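Local coordinates for DNA translocase coupling protein (Clostridium perfringens, PDB 6O1W) that probably binds DNA and ATP as a membrane-associated, FtsK/SpoIIIE-type translocase that couples plasmid DNA to the conjugation machinery, at residues Ala10-Ala15 and Asp43-Glu48; Asn20-Gly23 and Lys27-Ile30; Glu54-Tyr59 and Ile72-Gly77; Gln279-Lys284 and Gly300-Ser305. All coordinates share one frame; numbering follows the deposited sequence.

Contact 1: residues Ala10-Ala15 and Asp43-Glu48; sequences AEYRLA and DEITFE. With BGC (beta-D-glucopyranose), chain D.
Tyr12 and Phe47 both set CG anti to their own carbonyl carbon (chi1 -72° and -71°), and these torsions carry the helix-borne ring and the strand-borne ring into each other. The rings form an offset edge-to-face pair, with centroids 5.3 Å apart and planes at 65°. Phe47 supplies the edge: its CZ sits over one face of Tyr12, off toward the rim, and comes within 3.7 Å of Tyr12 CD2. Farther along the phenol, Ile45 offers two branches, CG2 at 4.2 Å from Tyr12 CE2 and CD1 at 3.9 Å from Tyr12 OH. The hydroxyl, brushed by methyl groups here, finds its polar partner in Arg8. Helix 7-18 thus packs on one face of a four-stranded antiparallel sheet, in which strand 43-48 runs between strands 30-36 and 82-89; Phe34 of the former also touches Tyr12. Phe16, one turn along the helix, places a second ring edge-to-face with Phe47. Residues alternate along the strand, and Glu44, extended beyond CG, reaches the glucose, whose O1 donates to Glu44 OE2 at 2.8 Å. Asp37, Lys318 and Asp319 bind the same sugar.

Contact 2: residues Asn20-Gly23 and Lys27-Ile30; sequences NFVG and KTPI
Phe21 and Pro29 meet through side chains that cross at about a right angle, the pyrrolidine coming obliquely to the aromatic ring. Phe21 holds CG anti to its backbone N (chi1 -166°), beside the carbonyl carbon, and this rotation brings CD2 within 3.8 Å of Pro29 CG. The C-gamma-exo proline also lays CD 3.3 Å from the carbonyl oxygen of Phe21, so one residue receives Pro29 through both its ring and its backbone. A second, smaller apolar touch joins the beta-branched pair: Val22 CG1 and Thr28 CG2 lie 3.7 Å apart. In Thr28 the first torsion (chi1 56°) leaves OG1 between N and the carbonyl carbon and gives the methyl to the contact.

Beyond the Val22-Thr28 pair, the backbones are tied by Gly23 N to Lys27 O, a hydrogen bond of 3.1 Å with an N-H...O angle of 159°. Lys27 O also receives a CA-H...O contact from Val22 CA at 3.3 Å, while Thr28 CA gives a similar one to Phe21 O. The loop begins with a Schellman motif at Asn20, which ends helix 7-18, and an inverse gamma turn centred on Phe21 follows. Beyond the loop, Trp56 and Tyr59 meet the Phe21 ring, and Phe16 touches both Thr28 and Pro29. With one conventional hydrogen bond across it, the reversal between helix and strand relies largely on apolar packing and CA-H...O contacts.

Contact 3: residues Glu54-Tyr59 and Ile72-Gly77; sequences ETWKSY and ISIEQG
Ile74 pushes its CD1 methyl against the inner side of helix 53-58, 4.3 Å from Trp56 CB and 4.1 Å from the carbonyl oxygen of Trp56. The indole ring is met only obliquely, so the methyl packs chiefly at the root of the tryptophan. With CG1 anti to the carbonyl carbon (chi1 -52°), the longer branch of Ile74 is directed to the helix. Lys57 approaches the strand differently: its chain, extended beyond CG, crosses to the strand and sets CE 3.4 Å from Ile74 O. CE is the nearest atom, with NZ at 3.7 Å from Ile74 O, too long to count as a hydrogen bond; none crosses between helix and strand.

One shell out, Ile53 and Ile60 also touch Ile74, from helices 53-58 and 60-67. Trp56 is positioned by Pro29, Phe47, Leu63 and Val83 around its indole, whose one N-H is shared weakly between Ile51 O and Ser49 OG. Strand 69-76 is paired to strand 82-89, with a classic beta bulge where Ile72 and Ser73 both face Lys86. Such apolar packing of short helices on one face of an antiparallel sheet, here against an outermost strand, is characteristic of a two-layer alpha/beta sandwich.

Contact 4: residues Gln279-Lys284 and Gly300-Ser305; sequences QRPDAK and GRFADS
Pro281 lies over one face of the Phe302 ring, the two side chains approaching from opposite directions. This is a CH-pi contact: Pro281 CG is 4.1 Å from the ring centroid and 29° off the ring normal. The neighbouring CD closes on the rim of the ring, 3.6 Å from Phe302 CZ. Phe302 keeps CG anti to its carbonyl carbon (chi1 -70°), which points the ring across to the other loop. At its edge, in the ring plane, the carbonyl oxygen of Gln279 stands 3.7 Å from Phe302 CE1, so a polar backbone atom faces the ring's C-H rim while the proline covers a face. Ile310 and Val311 of helix 305-312, touching Pro281, and Ala307, touching Phe302, also pack on this buried side.

The other side is polar and more exposed, and is organised within residues 279-284 rather than across the contact. Asp282 OD2 takes a 2.8 Å bond from Arg280 NH2, in the guanidinium plane and on the anti side of the carboxylate; Lys284 NZ adds a weak, longer partner at 3.4 Å. The other oxygen, Asp282 OD1, accepts from Lys284 N at 2.9 Å, forming an Asx turn. Two bonds and a weak third hold the carboxylate in place, and the two cations probably stabilise its charge. Asp304 sits at the N-cap of helix 305-312, its OD1 bonding weakly to Lys306 N. Phe302 reaches Gly136, and Gln279 touches Thr138, both in the predicted ATP-binding loop; the paired loops thus lie beside the P-loop (Walker A) of an FtsK/SpoIIIE-family NTPase.

Contacts 1, 2 and 3 belong to one small alpha/beta unit near the N-terminus, their centres 10 to 14 Å apart. Contact 2 is nested in the loop closed by contact 1, and contact 3 follows in the chain. Contacts 1 and 3 rest on the same four-stranded antiparallel sheet. The three share apolar side chains around Trp56, and a probable backbone hydrogen bond from Ile30 N to Glu48 O joins contacts 1 and 2. Contact 4 comes last, in loops that follow strands 272-278 and 296-299 of the ten-stranded mixed sheet, with its centre 27 to 39 Å from the others. The chain thus sets a small N-terminal alpha/beta unit beside a probable ATP-binding motor domain, with a glucose bound between them.

Contact 1: residues Ala10-Ala15 and Asp43-Glu48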
loop_
_atom_site.group_PDB
_atom_site.type_symbol
_atom_site.label_atom_id
_atom_site.label_comp_id
_atom_site.label_asym_id
_atom_site.label_seq_id
_atom_site.Cartn_x
_atom_site.Cartn_y
_atom_site.Cartn_z
ATOM N N ALA A 10 -14.773 8.985 33.808
ATOM C CA ALA A 10 -14.317 8.635 35.156
ATOM C C ALA A 10 -12.830 8.318 35.148
ATOM O O ALA A 10 -12.122 8.755 36.041
ATOM C CB ALA A 10 -15.095 7.437 35.678
ATOM N N GLU A 11 -12.367 7.596 34.106
ATOM C CA GLU A 11 -10.980 7.200 33.905
ATOM C C GLU A 11 -10.105 8.423 33.642
ATOM O O GLU A 11 -9.052 8.522 34.242
ATOM C CB GLU A 11 -10.872 6.178 32.762
ATOM C CG GLU A 11 -9.474 5.598 32.553
ATOM C CD GLU A 11 -9.041 5.301 31.124
ATOM O OE1 GLU A 11 -9.911 5.230 30.225
ATOM O OE2 GLU A 11 -7.819 5.129 30.909
ATOM N N TYR A 12 -10.539 9.358 32.769
ATOM C CA TYR A 12 -9.747 10.565 32.474
ATOM C C TYR A 12 -9.641 11.454 33.682
ATOM O O TYR A 12 -8.543 11.910 34.006
ATOM C CB TYR A 12 -10.334 11.356 31.297
ATOM C CG TYR A 12 -10.151 10.693 29.954
ATOM C CD1 TYR A 12 -9.189 9.706 29.763
ATOM C CD2 TYR A 12 -10.941 11.049 28.871
ATOM C CE1 TYR A 12 -9.025 9.084 28.531
ATOM C CE2 TYR A 12 -10.771 10.452 27.630
ATOM C CZ TYR A 12 -9.809 9.474 27.461
ATOM O OH TYR A 12 -9.679 8.882 26.233
ATOM N N ARG A 13 -10.774 11.649 34.385
ATOM C CA ARG A 13 -10.834 12.499 35.565
ATOM C C ARG A 13 -9.806 12.052 36.611
ATOM O O ARG A 13 -8.973 12.860 37.031
ATOM C CB ARG A 13 -12.274 12.595 36.114
ATOM C CG ARG A 13 -12.369 13.363 37.438
ATOM C CD ARG A 13 -13.787 13.775 37.819
ATOM N NE ARG A 13 -13.744 15.064 38.509
ATOM C CZ ARG A 13 -14.776 15.883 38.679
ATOM N NH1 ARG A 13 -15.970 15.562 38.207
ATOM N NH2 ARG A 13 -14.618 17.037 39.314
ATOM N N LEU A 14 -9.820 10.756 36.954
ATOM C CA LEU A 14 -8.900 10.145 37.905
ATOM C C LEU A 14 -7.434 10.320 37.465
ATOM O O LEU A 14 -6.588 10.691 38.281
ATOM C CB LEU A 14 -9.236 8.650 38.083
ATOM C CG LEU A 14 -8.330 7.840 39.035
ATOM C CD1 LEU A 14 -8.442 8.331 40.466
ATOM C CD2 LEU A 14 -8.617 6.359 38.926
ATOM N N ALA A 15 -7.157 10.095 36.186
ATOM C CA ALA A 15 -5.811 10.230 35.640
ATOM C C ALA A 15 -5.309 11.669 35.801
ATOM O O ALA A 15 -4.200 11.874 36.289
ATOM C CB ALA A 15 -5.788 9.794 34.170
ATOM N N ASP A 43 -7.459 7.396 17.172
ATOM C CA ASP A 43 -8.479 8.167 17.879
ATOM C C ASP A 43 -8.193 9.658 17.859
ATOM O O ASP A 43 -7.044 10.062 17.842
ATOM C CB ASP A 43 -8.569 7.705 19.359
ATOM C CG ASP A 43 -8.765 6.204 19.550
ATOM O OD1 ASP A 43 -9.809 5.680 19.117
ATOM O OD2 ASP A 43 -7.874 5.558 20.132
ATOM N N GLU A 44 -9.239 10.468 17.912
ATOM C CA GLU A 44 -9.171 11.917 18.004
ATOM C C GLU A 44 -9.859 12.264 19.330
ATOM O O GLU A 44 -11.070 12.031 19.491
ATOM C CB GLU A 44 -9.865 12.582 16.803
ATOM C CG GLU A 44 -9.699 14.090 16.757
ATOM C CD GLU A 44 -10.732 14.797 15.897
ATOM O OE1 GLU A 44 -11.908 14.880 16.322
ATOM O OE2 GLU A 44 -10.366 15.275 14.799
ATOM N N ILE A 45 -9.052 12.698 20.318
ATOM C CA ILE A 45 -9.553 13.039 21.640
ATOM C C ILE A 45 -9.471 14.536 21.806
ATOM O O ILE A 45 -8.389 15.116 21.688
ATOM C CB ILE A 45 -8.862 12.277 22.795
ATOM C CG1 ILE A 45 -8.521 10.811 22.416
ATOM C CG2 ILE A 45 -9.733 12.331 24.048
ATOM C CD1 ILE A 45 -7.425 10.165 23.361
ATOM N N THR A 46 -10.625 15.167 22.054
ATOM C CA THR A 46 -10.701 16.610 22.193
ATOM C C THR A 46 -10.973 16.955 23.629
ATOM O O THR A 46 -11.942 16.470 24.212
ATOM C CB THR A 46 -11.763 17.171 21.227
ATOM O OG1 THR A 46 -11.484 16.676 19.925
ATOM C CG2 THR A 46 -11.799 18.682 21.208
ATOM N N PHE A 47 -10.127 17.833 24.193
ATOM C CA PHE A 47 -10.242 18.306 25.568
ATOM C C PHE A 47 -10.366 19.806 25.630
ATOM O O PHE A 47 -9.724 20.532 24.863
ATOM C CB PHE A 47 -9.022 17.872 26.410
ATOM C CG PHE A 47 -8.951 16.398 26.744
ATOM C CD1 PHE A 47 -9.782 15.844 27.722
ATOM C CD2 PHE A 47 -8.013 15.579 26.140
ATOM C CE1 PHE A 47 -9.689 14.495 28.059
ATOM C CE2 PHE A 47 -7.913 14.228 26.483
ATOM C CZ PHE A 47 -8.765 13.692 27.422
ATOM N N GLU A 48 -11.140 20.267 26.608
ATOM C CA GLU A 48 -11.268 21.667 26.909
ATOM C C GLU A 48 -10.668 21.935 28.281
ATOM O O GLU A 48 -11.033 21.271 29.263
ATOM C CB GLU A 48 -12.714 22.133 26.854
ATOM C CG GLU A 48 -12.793 23.651 26.850
ATOM C CD GLU A 48 -14.173 24.240 27.049
ATOM O OE1 GLU A 48 -15.159 23.469 27.092
ATOM O OE2 GLU A 48 -14.265 25.483 27.165
HETATM C C2 BGC D . -9.227 12.486 11.061
HETATM C C3 BGC D . -10.088 11.384 10.448
HETATM C C4 BGC D . -10.252 10.218 11.418
HETATM C C5 BGC D . -10.731 10.722 12.779
HETATM C C6 BGC D . -10.772 9.646 13.839
HETATM C C1 BGC D . -9.752 12.880 12.437
HETATM O O1 BGC D . -8.866 13.785 13.002
HETATM O O2 BGC D . -9.212 13.646 10.237
HETATM O O3 BGC D . -9.479 10.915 9.247
HETATM O O4 BGC D . -11.155 9.242 10.902
HETATM O O5 BGC D . -9.830 11.726 13.266
HETATM O O6 BGC D . -9.463 9.199 14.178
#

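Contact 2: residues Asn20-Gly23 and Lys27-Ile30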
loop_
_atom_site.group_PDB
_atom_site.type_symbol
_atom_site.label_atom_id
_atom_site.label_comp_id
_atom_site.label_asym_id
_atom_site.label_seq_id
_atom_site.Cartn_x
_atom_site.Cartn_y
_atom_site.Cartn_z
ATOM N N ASN A 20 -2.535 16.235 39.240
ATOM C CA ASN A 20 -2.934 17.621 39.556
ATOM C C ASN A 20 -2.791 18.459 38.267
ATOM O O ASN A 20 -2.185 19.533 38.255
ATOM C CB ASN A 20 -2.176 18.239 40.760
ATOM C CG ASN A 20 -2.797 19.548 41.226
ATOM O OD1 ASN A 20 -2.136 20.593 41.284
ATOM N ND2 ASN A 20 -4.091 19.532 41.530
ATOM N N PHE A 21 -3.275 17.886 37.152
ATOM C CA PHE A 21 -3.196 18.513 35.849
ATOM C C PHE A 21 -4.426 19.410 35.686
ATOM O O PHE A 21 -5.401 19.027 35.051
ATOM C CB PHE A 21 -3.082 17.435 34.770
ATOM C CG PHE A 21 -2.673 17.913 33.407
ATOM C CD1 PHE A 21 -1.380 18.368 33.169
ATOM C CD2 PHE A 21 -3.549 17.828 32.333
ATOM C CE1 PHE A 21 -0.977 18.747 31.881
ATOM C CE2 PHE A 21 -3.157 18.253 31.061
ATOM C CZ PHE A 21 -1.864 18.690 30.844
ATOM N N VAL A 22 -4.367 20.605 36.300
ATOM C CA VAL A 22 -5.480 21.589 36.338
ATOM C C VAL A 22 -5.057 22.962 35.795
ATOM O O VAL A 22 -3.892 23.332 35.943
ATOM C CB VAL A 22 -6.101 21.735 37.765
ATOM C CG1 VAL A 22 -6.677 20.412 38.278
ATOM C CG2 VAL A 22 -5.101 22.310 38.768
ATOM N N GLY A 23 -6.004 23.699 35.205
ATOM C CA GLY A 23 -5.765 25.046 34.690
ATOM C C GLY A 23 -5.874 26.086 35.792
ATOM O O GLY A 23 -6.067 25.720 36.957
ATOM N N LYS A 27 -9.641 23.406 37.242
ATOM C CA LYS A 27 -10.371 22.278 36.668
ATOM C C LYS A 27 -9.457 21.375 35.868
ATOM O O LYS A 27 -8.527 21.854 35.208
ATOM C CB LYS A 27 -11.545 22.751 35.809
ATOM C CG LYS A 27 -12.625 23.418 36.652
ATOM C CD LYS A 27 -13.854 23.787 35.855
ATOM C CE LYS A 27 -14.836 24.564 36.702
ATOM N NZ LYS A 27 -15.394 23.750 37.814
ATOM N N THR A 28 -9.732 20.064 35.913
ATOM C CA THR A 28 -8.992 19.083 35.115
ATOM C C THR A 28 -9.620 19.165 33.706
ATOM O O THR A 28 -10.758 19.618 33.589
ATOM C CB THR A 28 -9.140 17.663 35.673
ATOM O OG1 THR A 28 -10.521 17.341 35.755
ATOM C CG2 THR A 28 -8.437 17.460 36.996
ATOM N N PRO A 29 -8.912 18.745 32.638
ATOM C CA PRO A 29 -9.485 18.851 31.282
ATOM C C PRO A 29 -10.835 18.166 31.131
ATOM O O PRO A 29 -11.113 17.159 31.783
ATOM C CB PRO A 29 -8.425 18.200 30.410
ATOM C CG PRO A 29 -7.144 18.450 31.169
ATOM C CD PRO A 29 -7.524 18.244 32.589
ATOM N N ILE A 30 -11.690 18.772 30.308
ATOM C CA ILE A 30 -13.036 18.312 30.009
ATOM C C ILE A 30 -13.020 17.564 28.675
ATOM O O ILE A 30 -12.686 18.164 27.658
ATOM C CB ILE A 30 -13.991 19.545 29.918
ATOM C CG1 ILE A 30 -13.962 20.440 31.194
ATOM C CG2 ILE A 30 -15.427 19.138 29.549
ATOM C CD1 ILE A 30 -14.360 19.762 32.527
#

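Contact 3: residues Glu54-Tyr59 and Ile72-Gly77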
loop_
_atom_site.group_PDB
_atom_site.type_symbol
_atom_site.label_atom_id
_atom_site.label_comp_id
_atom_site.label_asym_id
_atom_site.label_seq_id
_atom_site.Cartn_x
_atom_site.Cartn_y
_atom_site.Cartn_z
ATOM N N GLU A 54 1.827 23.985 25.310
ATOM C CA GLU A 54 3.223 23.688 25.631
ATOM C C GLU A 54 3.326 22.874 26.925
ATOM O O GLU A 54 4.184 21.997 27.011
ATOM C CB GLU A 54 4.129 24.943 25.622
ATOM C CG GLU A 54 3.449 26.250 26.011
ATOM C CD GLU A 54 2.641 26.939 24.925
ATOM O OE1 GLU A 54 3.213 27.274 23.863
ATOM O OE2 GLU A 54 1.427 27.148 25.144
ATOM N N THR A 55 2.399 23.095 27.875
ATOM C CA THR A 55 2.328 22.276 29.085
ATOM C C THR A 55 1.804 20.841 28.744
ATOM O O THR A 55 2.427 19.869 29.162
ATOM C CB THR A 55 1.574 22.984 30.192
ATOM O OG1 THR A 55 2.281 24.190 30.477
ATOM C CG2 THR A 55 1.490 22.133 31.478
ATOM N N TRP A 56 0.743 20.717 27.896
ATOM C CA TRP A 56 0.255 19.410 27.435
ATOM C C TRP A 56 1.415 18.666 26.762
ATOM O O TRP A 56 1.564 17.456 26.961
ATOM C CB TRP A 56 -0.891 19.554 26.394
ATOM C CG TRP A 56 -2.241 19.881 26.974
ATOM C CD1 TRP A 56 -2.718 21.115 27.298
ATOM C CD2 TRP A 56 -3.304 18.953 27.252
ATOM N NE1 TRP A 56 -4.024 21.022 27.737
ATOM C CE2 TRP A 56 -4.400 19.706 27.745
ATOM C CE3 TRP A 56 -3.414 17.548 27.199
ATOM C CZ2 TRP A 56 -5.607 19.109 28.130
ATOM C CZ3 TRP A 56 -4.599 16.954 27.605
ATOM C CH2 TRP A 56 -5.681 17.730 28.066
ATOM N N LYS A 57 2.230 19.389 25.951
ATOM C CA LYS A 57 3.344 18.766 25.227
ATOM C C LYS A 57 4.421 18.252 26.173
ATOM O O LYS A 57 4.938 17.156 25.965
ATOM C CB LYS A 57 3.891 19.694 24.140
ATOM C CG LYS A 57 2.908 19.750 22.952
ATOM C CD LYS A 57 3.387 20.589 21.780
ATOM C CE LYS A 57 2.368 20.528 20.670
ATOM N NZ LYS A 57 2.862 21.133 19.411
ATOM N N SER A 58 4.677 18.988 27.266
ATOM C CA SER A 58 5.621 18.559 28.300
ATOM C C SER A 58 5.107 17.300 29.019
ATOM O O SER A 58 5.896 16.483 29.518
ATOM C CB SER A 58 5.817 19.673 29.315
ATOM O OG SER A 58 6.646 20.648 28.711
ATOM N N TYR A 59 3.771 17.154 29.065
ATOM C CA TYR A 59 3.167 16.028 29.741
ATOM C C TYR A 59 2.966 14.825 28.874
ATOM O O TYR A 59 2.466 13.856 29.405
ATOM C CB TYR A 59 1.853 16.451 30.396
ATOM C CG TYR A 59 2.039 16.919 31.817
ATOM C CD1 TYR A 59 2.494 18.207 32.095
ATOM C CD2 TYR A 59 1.755 16.080 32.890
ATOM C CE1 TYR A 59 2.608 18.665 33.405
ATOM C CE2 TYR A 59 1.936 16.504 34.209
ATOM C CZ TYR A 59 2.354 17.800 34.461
ATOM O OH TYR A 59 2.474 18.232 35.757
ATOM N N ILE A 72 0.292 10.376 18.823
ATOM C CA ILE A 72 0.860 10.689 17.524
ATOM C C ILE A 72 1.159 12.180 17.511
ATOM O O ILE A 72 2.256 12.556 17.121
ATOM C CB ILE A 72 -0.067 10.249 16.364
ATOM C CG1 ILE A 72 -0.205 8.715 16.332
ATOM C CG2 ILE A 72 0.438 10.803 15.019
ATOM C CD1 ILE A 72 -1.485 8.162 15.496
ATOM N N SER A 73 0.176 13.023 17.921
ATOM C CA SER A 73 0.322 14.479 17.970
ATOM C C SER A 73 -0.669 15.108 18.937
ATOM O O SER A 73 -1.682 14.496 19.294
ATOM C CB SER A 73 0.098 15.106 16.588
ATOM O OG SER A 73 -1.240 14.925 16.141
ATOM N N ILE A 74 -0.354 16.345 19.357
ATOM C CA ILE A 74 -1.233 17.208 20.144
ATOM C C ILE A 74 -1.271 18.527 19.394
ATOM O O ILE A 74 -0.218 19.057 19.050
ATOM C CB ILE A 74 -0.874 17.371 21.648
ATOM C CG1 ILE A 74 -0.696 15.998 22.331
ATOM C CG2 ILE A 74 -1.958 18.185 22.367
ATOM C CD1 ILE A 74 -0.764 15.969 23.958
ATOM N N GLU A 75 -2.465 19.018 19.074
ATOM C CA GLU A 75 -2.632 20.311 18.395
ATOM C C GLU A 75 -3.663 21.194 19.088
ATOM O O GLU A 75 -4.607 20.686 19.695
ATOM C CB GLU A 75 -2.957 20.137 16.892
ATOM C CG GLU A 75 -4.346 19.600 16.573
ATOM C CD GLU A 75 -4.675 19.415 15.101
ATOM O OE1 GLU A 75 -4.597 18.262 14.614
ATOM O OE2 GLU A 75 -5.030 20.418 14.440
ATOM N N GLN A 76 -3.496 22.515 18.973
ATOM C CA GLN A 76 -4.454 23.481 19.487
ATOM C C GLN A 76 -5.649 23.466 18.520
ATOM O O GLN A 76 -5.452 23.378 17.308
ATOM C CB GLN A 76 -3.824 24.887 19.542
ATOM C CG GLN A 76 -4.580 25.869 20.448
ATOM C CD GLN A 76 -4.141 25.775 21.889
ATOM O OE1 GLN A 76 -4.774 25.119 22.725
ATOM N NE2 GLN A 76 -3.053 26.441 22.218
ATOM N N GLY A 77 -6.861 23.485 19.063
ATOM C CA GLY A 77 -8.092 23.504 18.279
ATOM C C GLY A 77 -8.498 24.922 17.919
ATOM O O GLY A 77 -7.625 25.788 17.759
#

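Contact 4: residues Gln279-Lys284 and Gly300-Ser305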
loop_
_atom_site.group_PDB
_atom_site.type_symbol
_atom_site.label_atom_id
_atom_site.label_comp_id
_atom_site.label_asym_id
_atom_site.label_seq_id
_atom_site.Cartn_x
_atom_site.Cartn_y
_atom_site.Cartn_z
ATOM N N GLN A 279 5.236 7.476 -6.592
ATOM C CA GLN A 279 5.895 8.297 -5.577
ATOM C C GLN A 279 5.103 9.579 -5.199
ATOM O O GLN A 279 5.076 9.989 -4.022
ATOM C CB GLN A 279 7.304 8.665 -6.033
ATOM C CG GLN A 279 8.149 9.227 -4.911
ATOM C CD GLN A 279 9.340 9.913 -5.482
ATOM O OE1 GLN A 279 9.362 11.142 -5.621
ATOM N NE2 GLN A 279 10.341 9.124 -5.847
ATOM N N ARG A 280 4.517 10.216 -6.211
ATOM C CA ARG A 280 3.829 11.483 -6.073
ATOM C C ARG A 280 2.430 11.356 -6.679
ATOM O O ARG A 280 2.291 11.426 -7.903
ATOM C CB ARG A 280 4.662 12.573 -6.802
ATOM C CG ARG A 280 4.448 13.994 -6.290
ATOM C CD ARG A 280 5.049 15.051 -7.218
ATOM N NE ARG A 280 4.625 14.876 -8.607
ATOM C CZ ARG A 280 3.483 15.326 -9.115
ATOM N NH1 ARG A 280 2.653 16.045 -8.368
ATOM N NH2 ARG A 280 3.176 15.089 -10.383
ATOM N N PRO A 281 1.387 11.093 -5.852
ATOM C CA PRO A 281 0.027 10.967 -6.399
ATOM C C PRO A 281 -0.394 12.274 -7.064
ATOM O O PRO A 281 -0.131 13.348 -6.546
ATOM C CB PRO A 281 -0.826 10.651 -5.168
ATOM C CG PRO A 281 0.164 10.138 -4.154
ATOM C CD PRO A 281 1.373 10.954 -4.386
ATOM N N ASP A 282 -0.951 12.152 -8.260
ATOM C CA ASP A 282 -1.384 13.231 -9.129
ATOM C C ASP A 282 -2.505 12.618 -9.929
ATOM O O ASP A 282 -2.350 11.482 -10.374
ATOM C CB ASP A 282 -0.193 13.605 -10.049
ATOM C CG ASP A 282 -0.376 14.767 -11.019
ATOM O OD1 ASP A 282 -1.452 14.849 -11.665
ATOM O OD2 ASP A 282 0.570 15.566 -11.169
ATOM N N ALA A 283 -3.632 13.339 -10.119
ATOM C CA ALA A 283 -4.795 12.866 -10.900
ATOM C C ALA A 283 -4.493 12.571 -12.361
ATOM O O ALA A 283 -5.224 11.806 -12.988
ATOM C CB ALA A 283 -5.948 13.844 -10.798
ATOM N N LYS A 284 -3.408 13.142 -12.905
ATOM C CA LYS A 284 -2.994 12.879 -14.291
ATOM C C LYS A 284 -2.338 11.518 -14.414
ATOM O O LYS A 284 -2.351 10.934 -15.504
ATOM C CB LYS A 284 -2.010 13.948 -14.780
ATOM C CG LYS A 284 -2.665 15.200 -15.366
ATOM C CD LYS A 284 -1.962 16.501 -14.922
ATOM C CE LYS A 284 -0.488 16.626 -15.272
ATOM N NZ LYS A 284 0.304 17.190 -14.141
ATOM N N GLY A 300 1.274 5.056 1.819
ATOM C CA GLY A 300 2.158 5.537 2.867
ATOM C C GLY A 300 1.637 6.857 3.397
ATOM O O GLY A 300 0.579 7.335 2.987
ATOM N N ARG A 301 2.367 7.442 4.319
ATOM C CA ARG A 301 1.991 8.703 4.936
ATOM C C ARG A 301 2.185 9.867 3.963
ATOM O O ARG A 301 3.237 9.978 3.370
ATOM C CB ARG A 301 2.829 8.919 6.209
ATOM C CG ARG A 301 2.403 10.186 6.954
ATOM C CD ARG A 301 3.075 10.314 8.306
ATOM N NE ARG A 301 2.550 11.479 9.019
ATOM C CZ ARG A 301 2.978 12.724 8.841
ATOM N NH1 ARG A 301 3.974 12.978 7.999
ATOM N NH2 ARG A 301 2.424 13.723 9.512
ATOM N N PHE A 302 1.173 10.702 3.791
ATOM C CA PHE A 302 1.245 11.948 3.015
ATOM C C PHE A 302 0.539 13.006 3.888
ATOM O O PHE A 302 -0.632 12.823 4.225
ATOM C CB PHE A 302 0.510 11.839 1.654
ATOM C CG PHE A 302 1.161 10.942 0.624
ATOM C CD1 PHE A 302 2.270 11.374 -0.096
ATOM C CD2 PHE A 302 0.669 9.666 0.382
ATOM C CE1 PHE A 302 2.860 10.556 -1.060
ATOM C CE2 PHE A 302 1.254 8.849 -0.593
ATOM C CZ PHE A 302 2.342 9.298 -1.306
ATOM N N ALA A 303 1.244 14.085 4.266
ATOM C CA ALA A 303 0.663 15.170 5.075
ATOM C C ALA A 303 -0.422 15.934 4.310
ATOM O O ALA A 303 -1.338 16.458 4.928
ATOM C CB ALA A 303 1.747 16.118 5.551
ATOM N N ASP A 304 -0.353 15.933 2.969
ATOM C CA ASP A 304 -1.324 16.593 2.094
ATOM C C ASP A 304 -2.581 15.727 1.874
ATOM O O ASP A 304 -2.489 14.585 1.410
ATOM C CB ASP A 304 -0.654 16.963 0.752
ATOM C CG ASP A 304 -1.495 17.792 -0.217
ATOM O OD1 ASP A 304 -2.603 18.241 0.177
ATOM O OD2 ASP A 304 -1.045 17.995 -1.372
ATOM N N SER A 305 -3.753 16.310 2.169
ATOM C CA SER A 305 -5.090 15.717 2.034
ATOM C C SER A 305 -5.426 15.270 0.616
ATOM O O SER A 305 -6.047 14.224 0.454
ATOM C CB SER A 305 -6.161 16.689 2.528
ATOM O OG SER A 305 -6.489 16.436 3.884
#